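Local coordinates for mRNA-binding protein PUF3 (Saccharomyces cerevisiae, PDB 3K49), which binds the 3'-UTRs of mRNAs encoding mitochondrial proteins, among them COX17, through its Pumilio homology domain, promoting deadenylation and decay of the COX17 message, at residues A[23-29]-A[45-50]; A[288-292]-A[328-332]; A[138-142]-A[168-173]. All coordinates share one frame; numbering follows the deposited sequence.

How the interactions relate
Three contacts sample the curved stack of helices that forms the Pumilio homology domain. Interactions 1 and 2 lie on opposite sides of the chain's centre, with their own centres about 69 Å apart; interaction 3 belongs to the stretch between them, about 43 Å centre to centre from interaction 1 and 51 Å from interaction 2. Interaction 1 is the most buried, pinning an N-terminal loop to helix 40-50, which also carries an adenine-reading glutamine. Interactions 2 and 3 are partly buried, away from the RNA. None has hydrogen bonds across it: 1 rests on a phenylalanine edge and a leucine, 2 combines leucine and proline packing with two close lysines at its exposed end, and 3 sets a valine knob among helix residues.

Interaction 1. Residues A[23-29]-A[45-50]; sequences NMSLKDI and FIQREL. With nucleotides of chain B.
The CA atoms of Leu26 and Glu49 lie 6.9 Å apart where the loop 23-29, with a 3-10 turn at 26-28, runs against helix 40-50 of the first Pumilio repeat. With CG anti to its backbone N, Phe45 swings its ring out and turns the edge to the loop: its CE1 meets Met24 O at 3.8 Å, near the ring plane, and the poorly ordered Asn23 amide lies at this edge too, its plane 86° from the ring's. Glu49 CG of the same helix lies over one face, offset toward the rim. Leu26 sends its branched end alongside the helix, with CG 3.5 Å from Glu49 CB, CD2 reaching Phe45 CE2 and CD1 reaching Leu50 CD2. Ile29 adds CD1, 4.1 Å from Ile46 CD1. Within the loop, Ser25 N donates to Asp28 OD2 at 2.8 Å. Gln47 instead grips the adenine of A10 of chain B. Gln47 OE1 accepts from the adenine N6 at 3.0 Å (168°). Gln47 NE2 donates to the adenine N1 at 3.1 Å (160°) and also bonds Ser43 OG. Helix 40-50 is therefore two-faced, with mostly apolar packing and no hydrogen bond to the loop, and a polar side chain reading the Watson-Crick edge of the base.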
ATOM      1  N   ASN A  23     -34.075   8.615 -24.152  1.00114.62           N
ATOM      2  CA  ASN A  23     -33.821   8.399 -22.733  1.00105.74           C
ATOM      3  C   ASN A  23     -34.262   9.597 -21.899  1.00 94.93           C
ATOM      4  O   ASN A  23     -34.631  10.640 -22.436  1.00 89.06           O
ATOM      5  CB  ASN A  23     -32.331   8.118 -22.499  1.00102.35           C
ATOM      6  CG  ASN A  23     -32.026   7.681 -21.069  1.00106.13           C
ATOM      7  OD1 ASN A  23     -32.770   6.901 -20.468  1.00102.57           O
ATOM      8  ND2 ASN A  23     -30.921   8.179 -20.523  1.00 90.82           N
ATOM      9  N   MET A  24     -34.223   9.441 -20.581  1.00 85.83           N
ATOM     10  CA  MET A  24     -34.515  10.539 -19.680  1.00 63.21           C
ATOM     11  C   MET A  24     -33.280  11.403 -19.479  1.00 69.54           C
ATOM     12  O   MET A  24     -32.170  11.048 -19.889  1.00 67.21           O
ATOM     13  CB  MET A  24     -34.971  10.004 -18.330  1.00 66.38           C
ATOM     14  CG  MET A  24     -36.119   9.022 -18.396  1.00 72.57           C
ATOM     15  SD  MET A  24     -36.525   8.418 -16.750  1.00 76.57           S
ATOM     16  CE  MET A  24     -36.450   9.940 -15.807  1.00 69.94           C
ATOM     17  N   SER A  25     -33.487  12.550 -18.847  1.00 55.67           N
ATOM     18  CA  SER A  25     -32.386  13.384 -18.409  1.00 62.12           C
ATOM     19  C   SER A  25     -32.735  13.937 -17.036  1.00 58.02           C
ATOM     20  O   SER A  25     -33.835  13.726 -16.530  1.00 58.32           O
ATOM     21  CB  SER A  25     -32.135  14.520 -19.396  1.00 69.31           C
ATOM     22  OG  SER A  25     -33.213  15.439 -19.401  1.00 67.60           O
ATOM     23  N   LEU A  26     -31.799  14.662 -16.450  1.00 44.80           N
ATOM     24  CA  LEU A  26     -31.951  15.158 -15.091  1.00 51.65           C
ATOM     25  C   LEU A  26     -33.192  16.020 -14.876  1.00 61.54           C
ATOM     26  O   LEU A  26     -33.725  16.090 -13.758  1.00 63.17           O
ATOM     27  CB  LEU A  26     -30.682  15.902 -14.665  1.00 59.55           C
ATOM     28  CG  LEU A  26     -29.470  14.961 -14.619  1.00 56.46           C
ATOM     29  CD1 LEU A  26     -28.211  15.683 -14.164  1.00 44.84           C
ATOM     30  CD2 LEU A  26     -29.799  13.785 -13.696  1.00 51.41           C
ATOM     31  N   LYS A  27     -33.662  16.661 -15.943  1.00 54.53           N
ATOM     32  CA  LYS A  27     -34.808  17.552 -15.837  1.00 54.54           C
ATOM     33  C   LYS A  27     -36.097  16.758 -15.672  1.00 49.81           C
ATOM     34  O   LYS A  27     -37.121  17.295 -15.267  1.00 52.84           O
ATOM     35  CB  LYS A  27     -34.902  18.471 -17.060  1.00 59.91           C
ATOM     36  CG  LYS A  27     -35.505  17.816 -18.296  1.00 63.80           C
ATOM     37  CD  LYS A  27     -35.129  18.584 -19.556  1.00 73.35           C
ATOM     38  CE  LYS A  27     -35.596  17.869 -20.814  1.00 73.53           C
ATOM     39  NZ  LYS A  27     -34.630  18.085 -21.942  1.00 83.39           N
ATOM     40  N   ASP A  28     -36.044  15.473 -15.985  1.00 50.41           N
ATOM     41  CA  ASP A  28     -37.226  14.626 -15.919  1.00 57.26           C
ATOM     42  C   ASP A  28     -37.531  14.130 -14.503  1.00 63.50           C
ATOM     43  O   ASP A  28     -38.619  13.615 -14.240  1.00 58.89           O
ATOM     44  CB  ASP A  28     -37.062  13.436 -16.872  1.00 63.30           C
ATOM     45  CG  ASP A  28     -37.027  13.864 -18.341  1.00 78.00           C
ATOM     46  OD1 ASP A  28     -37.913  14.650 -18.737  1.00 83.01           O
ATOM     47  OD2 ASP A  28     -36.121  13.427 -19.093  1.00 72.56           O
ATOM     48  N   ILE A  29     -36.577  14.288 -13.592  1.00 49.63           N
ATOM     49  CA  ILE A  29     -36.702  13.677 -12.281  1.00 45.37           C
ATOM     50  C   ILE A  29     -36.806  14.697 -11.169  1.00 50.56           C
ATOM     51  O   ILE A  29     -36.644  14.341 -10.009  1.00 53.32           O
ATOM     52  CB  ILE A  29     -35.515  12.721 -11.982  1.00 56.85           C
ATOM     53  CG1 ILE A  29     -34.274  13.508 -11.538  1.00 50.64           C
ATOM     54  CG2 ILE A  29     -35.190  11.869 -13.210  1.00 57.61           C
ATOM     55  CD1 ILE A  29     -32.999  12.684 -11.546  1.00 53.63           C
ATOM     56  N   PHE A  45     -27.401   6.251 -13.073  1.00 48.38           N
ATOM     57  CA  PHE A  45     -27.949   7.211 -14.014  1.00 46.65           C
ATOM     58  C   PHE A  45     -27.493   8.627 -13.656  1.00 49.57           C
ATOM     59  O   PHE A  45     -26.954   9.332 -14.506  1.00 48.67           O
ATOM     60  CB  PHE A  45     -29.479   7.123 -14.033  1.00 44.30           C
ATOM     61  CG  PHE A  45     -30.159   8.271 -14.749  1.00 48.72           C
ATOM     62  CD1 PHE A  45     -30.226   8.304 -16.140  1.00 58.60           C
ATOM     63  CD2 PHE A  45     -30.750   9.303 -14.033  1.00 47.47           C
ATOM     64  CE1 PHE A  45     -30.866   9.342 -16.804  1.00 54.79           C
ATOM     65  CE2 PHE A  45     -31.387  10.356 -14.694  1.00 55.06           C
ATOM     66  CZ  PHE A  45     -31.452  10.368 -16.079  1.00 50.35           C
ATOM     67  N   ILE A  46     -27.708   9.046 -12.407  1.00 35.05           N
ATOM     68  CA  ILE A  46     -27.401  10.423 -12.040  1.00 39.64           C
ATOM     69  C   ILE A  46     -25.906  10.679 -12.157  1.00 46.17           C
ATOM     70  O   ILE A  46     -25.473  11.743 -12.616  1.00 52.24           O
ATOM     71  CB  ILE A  46     -27.870  10.789 -10.633  1.00 37.89           C
ATOM     72  CG1 ILE A  46     -29.384  10.948 -10.595  1.00 42.98           C
ATOM     73  CG2 ILE A  46     -27.231  12.107 -10.186  1.00 38.17           C
ATOM     74  CD1 ILE A  46     -29.932  11.283  -9.200  1.00 36.63           C
ATOM     75  N   GLN A  47     -25.115   9.692 -11.760  1.00 35.53           N
ATOM     76  CA  GLN A  47     -23.666   9.817 -11.839  1.00 49.64           C
ATOM     77  C   GLN A  47     -23.236  10.133 -13.267  1.00 41.23           C
ATOM     78  O   GLN A  47     -22.370  10.966 -13.504  1.00 48.57           O
ATOM     79  CB  GLN A  47     -22.984   8.531 -11.356  1.00 36.53           C
ATOM     80  CG  GLN A  47     -23.024   8.323  -9.840  1.00 35.25           C
ATOM     81  CD  GLN A  47     -22.784   6.879  -9.470  1.00 37.02           C
ATOM     82  OE1 GLN A  47     -21.792   6.285  -9.879  1.00 35.15           O
ATOM     83  NE2 GLN A  47     -23.704   6.298  -8.697  1.00 42.81           N
ATOM     84  N   ARG A  48     -23.857   9.437 -14.205  1.00 40.43           N
ATOM     85  CA  ARG A  48     -23.530   9.511 -15.611  1.00 41.36           C
ATOM     86  C   ARG A  48     -23.930  10.888 -16.171  1.00 47.74           C
ATOM     87  O   ARG A  48     -23.153  11.539 -16.868  1.00 57.62           O
ATOM     88  CB  ARG A  48     -24.273   8.381 -16.319  1.00 51.58           C
ATOM     89  CG  ARG A  48     -23.901   8.116 -17.754  1.00 66.81           C
ATOM     90  CD  ARG A  48     -24.911   7.136 -18.333  1.00 80.79           C
ATOM     91  NE  ARG A  48     -25.217   6.071 -17.376  1.00 80.17           N
ATOM     92  CZ  ARG A  48     -26.382   5.428 -17.302  1.00 83.93           C
ATOM     93  NH1 ARG A  48     -27.376   5.746 -18.122  1.00 84.55           N
ATOM     94  NH2 ARG A  48     -26.563   4.474 -16.395  1.00 82.54           N
ATOM     95  N   GLU A  49     -25.136  11.335 -15.845  1.00 45.64           N
ATOM     96  CA  GLU A  49     -25.607  12.644 -16.286  1.00 49.09           C
ATOM     97  C   GLU A  49     -24.791  13.793 -15.700  1.00 53.27           C
ATOM     98  O   GLU A  49     -24.608  14.813 -16.360  1.00 52.08           O
ATOM     99  CB  GLU A  49     -27.086  12.839 -15.943  1.00 55.19           C
ATOM    100  CG  GLU A  49     -28.017  11.894 -16.688  1.00 67.42           C
ATOM    101  CD  GLU A  49     -27.779  11.930 -18.191  1.00 78.39           C
ATOM    102  OE1 GLU A  49     -28.107  12.963 -18.818  1.00 81.51           O
ATOM    103  OE2 GLU A  49     -27.260  10.927 -18.740  1.00 77.76           O
ATOM    104  N   LEU A  50     -24.308  13.637 -14.467  1.00 45.61           N
ATOM    105  CA  LEU A  50     -23.582  14.724 -13.808  1.00 43.82           C
ATOM    106  C   LEU A  50     -22.239  15.025 -14.490  1.00 44.53           C
ATOM    107  O   LEU A  50     -21.704  16.129 -14.395  1.00 52.76           O
ATOM    108  CB  LEU A  50     -23.364  14.425 -12.322  1.00 39.06           C
ATOM    109  CG  LEU A  50     -24.573  14.521 -11.397  1.00 40.91           C
ATOM    110  CD1 LEU A  50     -24.184  14.131  -9.957  1.00 34.07           C
ATOM    111  CD2 LEU A  50     -25.159  15.916 -11.447  1.00 35.16           C
TER
ATOM    112  P     A B  10     -19.215  -3.842  -3.651  1.00 70.18           P
ATOM    113  OP1   A B  10     -19.573  -5.172  -3.110  1.00 64.40           O
ATOM    114  OP2   A B  10     -18.038  -3.693  -4.545  1.00 69.04           O
ATOM    115  O5'   A B  10     -20.487  -3.230  -4.399  1.00 73.12           O
ATOM    116  C5'   A B  10     -21.673  -2.942  -3.668  1.00 56.23           C
ATOM    117  C4'   A B  10     -22.848  -2.749  -4.603  1.00 60.45           C
ATOM    118  O4'   A B  10     -22.795  -1.398  -5.141  1.00 67.14           O
ATOM    119  C3'   A B  10     -22.933  -3.687  -5.807  1.00 63.44           C
ATOM    120  O3'   A B  10     -24.302  -3.860  -6.165  1.00 69.76           O
ATOM    121  C2'   A B  10     -22.290  -2.851  -6.902  1.00 62.71           C
ATOM    122  O2'   A B  10     -22.710  -3.227  -8.199  1.00 72.52           O
ATOM    123  C1'   A B  10     -22.823  -1.460  -6.544  1.00 60.63           C
ATOM    124  N9    A B  10     -22.036  -0.357  -7.095  1.00 59.93           N
ATOM    125  C8    A B  10     -20.689  -0.329  -7.359  1.00 49.69           C
ATOM    126  N7    A B  10     -20.280   0.796  -7.899  1.00 53.13           N
ATOM    127  C5    A B  10     -21.431   1.564  -7.984  1.00 56.00           C
ATOM    128  C6    A B  10     -21.673   2.865  -8.471  1.00 50.60           C
ATOM    129  N6    A B  10     -20.716   3.654  -8.960  1.00 42.35           N
ATOM    130  N1    A B  10     -22.938   3.330  -8.424  1.00 49.05           N
ATOM    131  C2    A B  10     -23.895   2.547  -7.910  1.00 45.12           C
ATOM    132  N3    A B  10     -23.793   1.317  -7.413  1.00 48.43           N
ATOM    133  C4    A B  10     -22.521   0.876  -7.481  1.00 58.09           C
TER

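Interaction 2. Residues A[288-292]-A[328-332]; sequences LPRDK and GKKLI
Leu331, on helix 326-345, buries the most surface here, pressing into the bend of the loop 288-292. The contact joins this loop, between helices 277-284 and 292-296, to a helix whose residues 328-332 lie in the eighth Pumilio repeat. The CG of Leu331 stands beside the backbone N, at a chi1 of -37°, and the two methyls part from there: CD1 approaches Pro289 O at 3.4 Å, while CD2 meets Lys292 CD at 4.0 Å. Nearer the backbone, Leu331 CB touches Pro289 CG at 3.9 Å, the two side chains meeting at a slant. The proline also packs on Leu298 and on His294 and Ala295 of helix 292-296, so it joins that short helix to the long one.

Leu288 lies beside the same stretch of helix, spanning from Gly328 to Ile332, one turn apart. Its CD1 lies over the bare backbone at Gly328, 3.6 Å from the CA atom, and its CD2 comes within 3.4 Å of Ile332 CG1, the side chains crossing at about a right angle. The absence of a side chain at Gly328 lets the leucine come this close.

Lys292 closes the outer end. Bends at chi2 (-74°) and chi4 (76°) fold its chain back toward the helix, where its CE lies 3.5 Å from Lys330 CE. Lys330 is extended, and the ammonium groups stand 3.7 Å apart, Lys292 NZ to Lys330 NZ. Just before Lys292, Asp291 occupies the N-cap position of helix 292-296 and accepts a bond from His294 N through OD1.

No hydrogen bond spans the two segments. The paired lysines at the exposed end of the contact would be expected to repel one another, so leucine and proline contacts supply the attachment of the loop to helix 326-345.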
ATOM      1  N   LEU A 288      27.773 -18.001  -1.413  1.00 73.38           N
ATOM      2  CA  LEU A 288      28.686 -18.387  -2.484  1.00 79.86           C
ATOM      3  C   LEU A 288      29.629 -19.519  -2.097  1.00 85.29           C
ATOM      4  O   LEU A 288      30.335 -19.426  -1.089  1.00 87.66           O
ATOM      5  CB  LEU A 288      29.501 -17.182  -2.945  1.00 74.19           C
ATOM      6  CG  LEU A 288      28.932 -16.465  -4.163  1.00 78.57           C
ATOM      7  CD1 LEU A 288      29.966 -15.510  -4.711  1.00 78.54           C
ATOM      8  CD2 LEU A 288      28.523 -17.484  -5.215  1.00 73.31           C
ATOM      9  N   PRO A 289      29.632 -20.600  -2.899  1.00 90.39           N
ATOM     10  CA  PRO A 289      30.618 -21.683  -2.782  1.00 97.89           C
ATOM     11  C   PRO A 289      32.032 -21.135  -2.978  1.00 98.61           C
ATOM     12  O   PRO A 289      32.272 -20.345  -3.892  1.00100.49           O
ATOM     13  CB  PRO A 289      30.237 -22.622  -3.937  1.00 96.53           C
ATOM     14  CG  PRO A 289      29.376 -21.769  -4.859  1.00 89.92           C
ATOM     15  CD  PRO A 289      28.614 -20.914  -3.916  1.00 88.74           C
ATOM     16  N   ARG A 290      32.960 -21.554  -2.126  1.00100.80           N
ATOM     17  CA  ARG A 290      34.280 -20.928  -2.074  1.00106.80           C
ATOM     18  C   ARG A 290      35.023 -20.885  -3.416  1.00108.92           C
ATOM     19  O   ARG A 290      35.762 -19.935  -3.688  1.00106.26           O
ATOM     20  CB  ARG A 290      35.134 -21.572  -0.976  1.00111.74           C
ATOM     21  CG  ARG A 290      34.514 -21.428   0.414  1.00115.47           C
ATOM     22  CD  ARG A 290      35.331 -22.100   1.503  1.00114.06           C
ATOM     23  NE  ARG A 290      34.628 -22.063   2.782  1.00132.04           N
ATOM     24  CZ  ARG A 290      35.067 -22.628   3.904  1.00134.10           C
ATOM     25  NH1 ARG A 290      36.221 -23.282   3.917  1.00126.82           N
ATOM     26  NH2 ARG A 290      34.350 -22.537   5.017  1.00127.82           N
ATOM     27  N   ASP A 291      34.811 -21.895  -4.255  1.00106.08           N
ATOM     28  CA  ASP A 291      35.547 -22.001  -5.514  1.00103.20           C
ATOM     29  C   ASP A 291      34.836 -22.884  -6.535  1.00 97.13           C
ATOM     30  O   ASP A 291      33.782 -23.447  -6.250  1.00100.92           O
ATOM     31  CB  ASP A 291      36.950 -22.552  -5.251  1.00110.49           C
ATOM     32  CG  ASP A 291      36.924 -23.897  -4.539  1.00106.76           C
ATOM     33  OD1 ASP A 291      36.054 -24.727  -4.875  1.00101.74           O
ATOM     34  OD2 ASP A 291      37.767 -24.124  -3.644  1.00111.36           O
ATOM     35  N   LYS A 292      35.436 -23.011  -7.717  1.00 92.97           N
ATOM     36  CA  LYS A 292      34.875 -23.814  -8.801  1.00 90.43           C
ATOM     37  C   LYS A 292      34.642 -25.262  -8.386  1.00 92.22           C
ATOM     38  O   LYS A 292      33.835 -25.969  -8.984  1.00 93.54           O
ATOM     39  CB  LYS A 292      35.800 -23.785 -10.021  1.00 94.06           C
ATOM     40  CG  LYS A 292      36.112 -22.397 -10.572  1.00 99.77           C
ATOM     41  CD  LYS A 292      34.924 -21.807 -11.329  1.00114.94           C
ATOM     42  CE  LYS A 292      35.336 -20.637 -12.222  1.00109.08           C
ATOM     43  NZ  LYS A 292      36.037 -21.086 -13.463  1.00 99.63           N
ATOM     44  N   GLY A 328      30.671 -13.976  -9.092  1.00103.35           N
ATOM     45  CA  GLY A 328      29.806 -14.729  -8.200  1.00 92.28           C
ATOM     46  C   GLY A 328      28.757 -15.490  -8.987  1.00 88.86           C
ATOM     47  O   GLY A 328      28.556 -16.686  -8.783  1.00 78.55           O
ATOM     48  N   LYS A 329      28.093 -14.776  -9.892  1.00 94.48           N
ATOM     49  CA  LYS A 329      27.131 -15.364 -10.817  1.00 91.54           C
ATOM     50  C   LYS A 329      27.681 -16.659 -11.395  1.00 92.11           C
ATOM     51  O   LYS A 329      26.961 -17.647 -11.537  1.00 85.05           O
ATOM     52  CB  LYS A 329      26.828 -14.379 -11.953  1.00 91.98           C
ATOM     53  CG  LYS A 329      25.588 -14.707 -12.777  1.00 94.58           C
ATOM     54  CD  LYS A 329      25.246 -13.572 -13.737  1.00 88.61           C
ATOM     55  CE  LYS A 329      23.940 -13.836 -14.475  1.00 88.99           C
ATOM     56  NZ  LYS A 329      23.560 -12.722 -15.397  1.00 91.29           N
ATOM     57  N   LYS A 330      28.969 -16.638 -11.725  1.00 95.57           N
ATOM     58  CA  LYS A 330      29.655 -17.798 -12.275  1.00 96.52           C
ATOM     59  C   LYS A 330      29.451 -19.023 -11.385  1.00 92.38           C
ATOM     60  O   LYS A 330      28.987 -20.073 -11.842  1.00 84.82           O
ATOM     61  CB  LYS A 330      31.150 -17.492 -12.421  1.00102.80           C
ATOM     62  CG  LYS A 330      31.917 -18.454 -13.320  1.00108.31           C
ATOM     63  CD  LYS A 330      33.293 -17.894 -13.685  1.00110.19           C
ATOM     64  CE  LYS A 330      33.964 -18.704 -14.790  1.00109.29           C
ATOM     65  NZ  LYS A 330      35.182 -18.032 -15.335  1.00101.11           N
ATOM     66  N   LEU A 331      29.788 -18.871 -10.107  1.00 88.96           N
ATOM     67  CA  LEU A 331      29.745 -19.980  -9.156  1.00 90.95           C
ATOM     68  C   LEU A 331      28.319 -20.433  -8.848  1.00 89.04           C
ATOM     69  O   LEU A 331      28.072 -21.613  -8.599  1.00 85.35           O
ATOM     70  CB  LEU A 331      30.460 -19.592  -7.860  1.00 92.99           C
ATOM     71  CG  LEU A 331      31.714 -18.730  -8.033  1.00100.74           C
ATOM     72  CD1 LEU A 331      32.365 -18.442  -6.684  1.00 96.57           C
ATOM     73  CD2 LEU A 331      32.709 -19.380  -8.988  1.00 98.74           C
ATOM     74  N   ILE A 332      27.383 -19.491  -8.869  1.00 86.82           N
ATOM     75  CA  ILE A 332      25.999 -19.787  -8.531  1.00 80.72           C
ATOM     76  C   ILE A 332      25.353 -20.685  -9.580  1.00 81.90           C
ATOM     77  O   ILE A 332      24.639 -21.639  -9.252  1.00 76.66           O
ATOM     78  CB  ILE A 332      25.178 -18.489  -8.352  1.00 83.12           C
ATOM     79  CG1 ILE A 332      25.661 -17.735  -7.108  1.00 75.62           C
ATOM     80  CG2 ILE A 332      23.685 -18.798  -8.260  1.00 72.94           C
ATOM     81  CD1 ILE A 332      25.005 -16.399  -6.892  1.00 82.80           C
TER

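Interaction 3. Residues A[138-142]-A[168-173]; sequences SDSVL and FILSSL
Phe168 opens the helical segment 168-173 against Ser138, whose CB sits over one face of the ring, 4.1 Å from the centroid and 19° off the ring normal, a CH-pi contact. Ser138 CA comes closer still, 3.6 Å from Phe168 CD1, but the hydroxyl of that serine turns to Leu135 O. At the ring edge lies Val141 CG2, 4.1 Å from Phe168 CD1, the two side chains crossing at about a right angle. With chi1 at 52°, Phe168 CG is held between its own backbone N and carbonyl carbon, which brings the ring up to Ser138.

One residue on, Ile169 offers its carbonyl and CG2 loosely to Val141 CG1, and its side chain also packs on Leu193 of helix 186-196. Ser172 follows: its CB is 4.0 Å from Val141 CB, while OG turns back along its own helix and donates to Phe168 O at 2.6 Å, with a C=O...donor angle of 163°. Ser172 O lies 3.9 Å from Leu142 CD1. Leu173 comes last, CD1 lying 3.8 Å from Val141 CG1 and more loosely beside Leu142 CD2; Leu173 also touches Leu193.

Val141 thus fits as a knob into the hole formed by Phe168, Ile169, Ser172 and Leu173, joining the start of helix 141-146 to helix 167-173 within the fourth Pumilio repeat and at its border with the fifth. Because the Ser172 hydroxyl is engaged with Phe168 O, the valine meets a surface whose hydroxyl is already bonded within its own helix, and the two segments are held together by shape and dispersion without a hydrogen bond between them.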
ATOM      1  N   SER A 138      -7.811  15.654  15.147  1.00 40.34           N
ATOM      2  CA  SER A 138      -6.526  15.886  15.810  1.00 60.62           C
ATOM      3  C   SER A 138      -6.321  15.114  17.126  1.00 58.52           C
ATOM      4  O   SER A 138      -5.186  14.884  17.546  1.00 70.74           O
ATOM      5  CB  SER A 138      -6.280  17.387  16.009  1.00 57.87           C
ATOM      6  OG  SER A 138      -7.253  17.946  16.873  1.00 68.09           O
ATOM      7  N   ASP A 139      -7.411  14.703  17.763  1.00 52.14           N
ATOM      8  CA  ASP A 139      -7.335  13.989  19.029  1.00 45.22           C
ATOM      9  C   ASP A 139      -7.766  12.545  18.910  1.00 50.46           C
ATOM     10  O   ASP A 139      -7.951  11.861  19.924  1.00 51.48           O
ATOM     11  CB  ASP A 139      -8.233  14.657  20.062  1.00 58.65           C
ATOM     12  CG  ASP A 139      -7.831  16.073  20.335  1.00 82.72           C
ATOM     13  OD1 ASP A 139      -6.786  16.280  20.993  1.00 91.25           O
ATOM     14  OD2 ASP A 139      -8.563  16.974  19.883  1.00 82.73           O
ATOM     15  N   SER A 140      -7.929  12.076  17.678  1.00 46.75           N
ATOM     16  CA  SER A 140      -8.514  10.758  17.448  1.00 41.12           C
ATOM     17  C   SER A 140      -7.671   9.967  16.475  1.00 46.16           C
ATOM     18  O   SER A 140      -8.120   8.962  15.919  1.00 44.14           O
ATOM     19  CB  SER A 140      -9.936  10.890  16.907  1.00 47.56           C
ATOM     20  OG  SER A 140     -10.699  11.784  17.688  1.00 52.23           O
ATOM     21  N   VAL A 141      -6.439  10.426  16.287  1.00 44.42           N
ATOM     22  CA  VAL A 141      -5.543   9.848  15.300  1.00 40.24           C
ATOM     23  C   VAL A 141      -5.343   8.351  15.464  1.00 44.26           C
ATOM     24  O   VAL A 141      -5.622   7.596  14.526  1.00 48.20           O
ATOM     25  CB  VAL A 141      -4.206  10.571  15.279  1.00 44.16           C
ATOM     26  CG1 VAL A 141      -3.241   9.849  14.360  1.00 54.56           C
ATOM     27  CG2 VAL A 141      -4.424  12.010  14.822  1.00 39.60           C
ATOM     28  N   LEU A 142      -4.878   7.921  16.640  1.00 46.46           N
ATOM     29  CA  LEU A 142      -4.735   6.482  16.930  1.00 54.67           C
ATOM     30  C   LEU A 142      -6.034   5.713  16.663  1.00 47.30           C
ATOM     31  O   LEU A 142      -6.025   4.656  16.020  1.00 49.92           O
ATOM     32  CB  LEU A 142      -4.247   6.219  18.370  1.00 50.76           C
ATOM     33  CG  LEU A 142      -2.753   6.399  18.648  1.00 65.55           C
ATOM     34  CD1 LEU A 142      -2.481   6.271  20.131  1.00 65.82           C
ATOM     35  CD2 LEU A 142      -1.925   5.395  17.854  1.00 48.23           C
ATOM     36  N   PHE A 168       0.149  16.998  14.490  1.00 61.31           N
ATOM     37  CA  PHE A 168      -0.583  16.177  15.452  1.00 52.35           C
ATOM     38  C   PHE A 168      -0.672  14.700  15.070  1.00 54.32           C
ATOM     39  O   PHE A 168      -1.140  13.876  15.856  1.00 51.83           O
ATOM     40  CB  PHE A 168      -1.993  16.735  15.636  1.00 53.14           C
ATOM     41  CG  PHE A 168      -2.727  16.936  14.353  1.00 55.15           C
ATOM     42  CD1 PHE A 168      -3.477  15.914  13.805  1.00 53.15           C
ATOM     43  CD2 PHE A 168      -2.659  18.150  13.687  1.00 59.04           C
ATOM     44  CE1 PHE A 168      -4.155  16.099  12.610  1.00 68.49           C
ATOM     45  CE2 PHE A 168      -3.339  18.353  12.490  1.00 62.52           C
ATOM     46  CZ  PHE A 168      -4.088  17.326  11.947  1.00 60.69           C
ATOM     47  N   ILE A 169      -0.242  14.362  13.862  1.00 55.75           N
ATOM     48  CA  ILE A 169      -0.268  12.965  13.459  1.00 56.63           C
ATOM     49  C   ILE A 169       0.867  12.217  14.161  1.00 55.56           C
ATOM     50  O   ILE A 169       0.625  11.355  15.006  1.00 52.33           O
ATOM     51  CB  ILE A 169      -0.196  12.785  11.930  1.00 42.74           C
ATOM     52  CG1 ILE A 169      -1.476  13.308  11.282  1.00 55.99           C
ATOM     53  CG2 ILE A 169      -0.036  11.305  11.593  1.00 49.95           C
ATOM     54  CD1 ILE A 169      -1.632  12.915   9.832  1.00 56.63           C
ATOM     55  N   LEU A 170       2.104  12.575  13.837  1.00 50.34           N
ATOM     56  CA  LEU A 170       3.258  11.918  14.446  1.00 58.16           C
ATOM     57  C   LEU A 170       3.313  12.117  15.959  1.00 59.89           C
ATOM     58  O   LEU A 170       3.623  11.186  16.704  1.00 58.69           O
ATOM     59  CB  LEU A 170       4.567  12.384  13.807  1.00 54.30           C
ATOM     60  CG  LEU A 170       5.671  11.352  13.980  1.00 52.28           C
ATOM     61  CD1 LEU A 170       5.220  10.047  13.365  1.00 52.23           C
ATOM     62  CD2 LEU A 170       6.950  11.823  13.348  1.00 71.81           C
ATOM     63  N   SER A 171       2.998  13.326  16.413  1.00 58.92           N
ATOM     64  CA  SER A 171       3.046  13.627  17.834  1.00 49.84           C
ATOM     65  C   SER A 171       2.108  12.711  18.606  1.00 51.05           C
ATOM     66  O   SER A 171       2.305  12.485  19.796  1.00 64.42           O
ATOM     67  CB  SER A 171       2.699  15.092  18.089  1.00 55.20           C
ATOM     68  OG  SER A 171       1.296  15.287  18.150  1.00 66.40           O
ATOM     69  N   SER A 172       1.095  12.181  17.929  1.00 47.89           N
ATOM     70  CA  SER A 172       0.150  11.259  18.567  1.00 53.43           C
ATOM     71  C   SER A 172       0.652   9.824  18.496  1.00 53.31           C
ATOM     72  O   SER A 172       0.139   8.948  19.181  1.00 51.16           O
ATOM     73  CB  SER A 172      -1.240  11.336  17.910  1.00 43.27           C
ATOM     74  OG  SER A 172      -1.822  12.621  18.053  1.00 52.21           O
ATOM     75  N   LEU A 173       1.649   9.584  17.650  1.00 55.76           N
ATOM     76  CA  LEU A 173       2.115   8.223  17.416  1.00 53.75           C
ATOM     77  C   LEU A 173       3.328   7.824  18.259  1.00 57.89           C
ATOM     78  O   LEU A 173       3.568   6.634  18.473  1.00 60.41           O
ATOM     79  CB  LEU A 173       2.429   8.022  15.933  1.00 60.20           C
ATOM     80  CG  LEU A 173       1.306   7.455  15.069  1.00 53.40           C
ATOM     81  CD1 LEU A 173       0.086   8.297  15.218  1.00 54.32           C
ATOM     82  CD2 LEU A 173       1.742   7.388  13.611  1.00 50.39           C
TER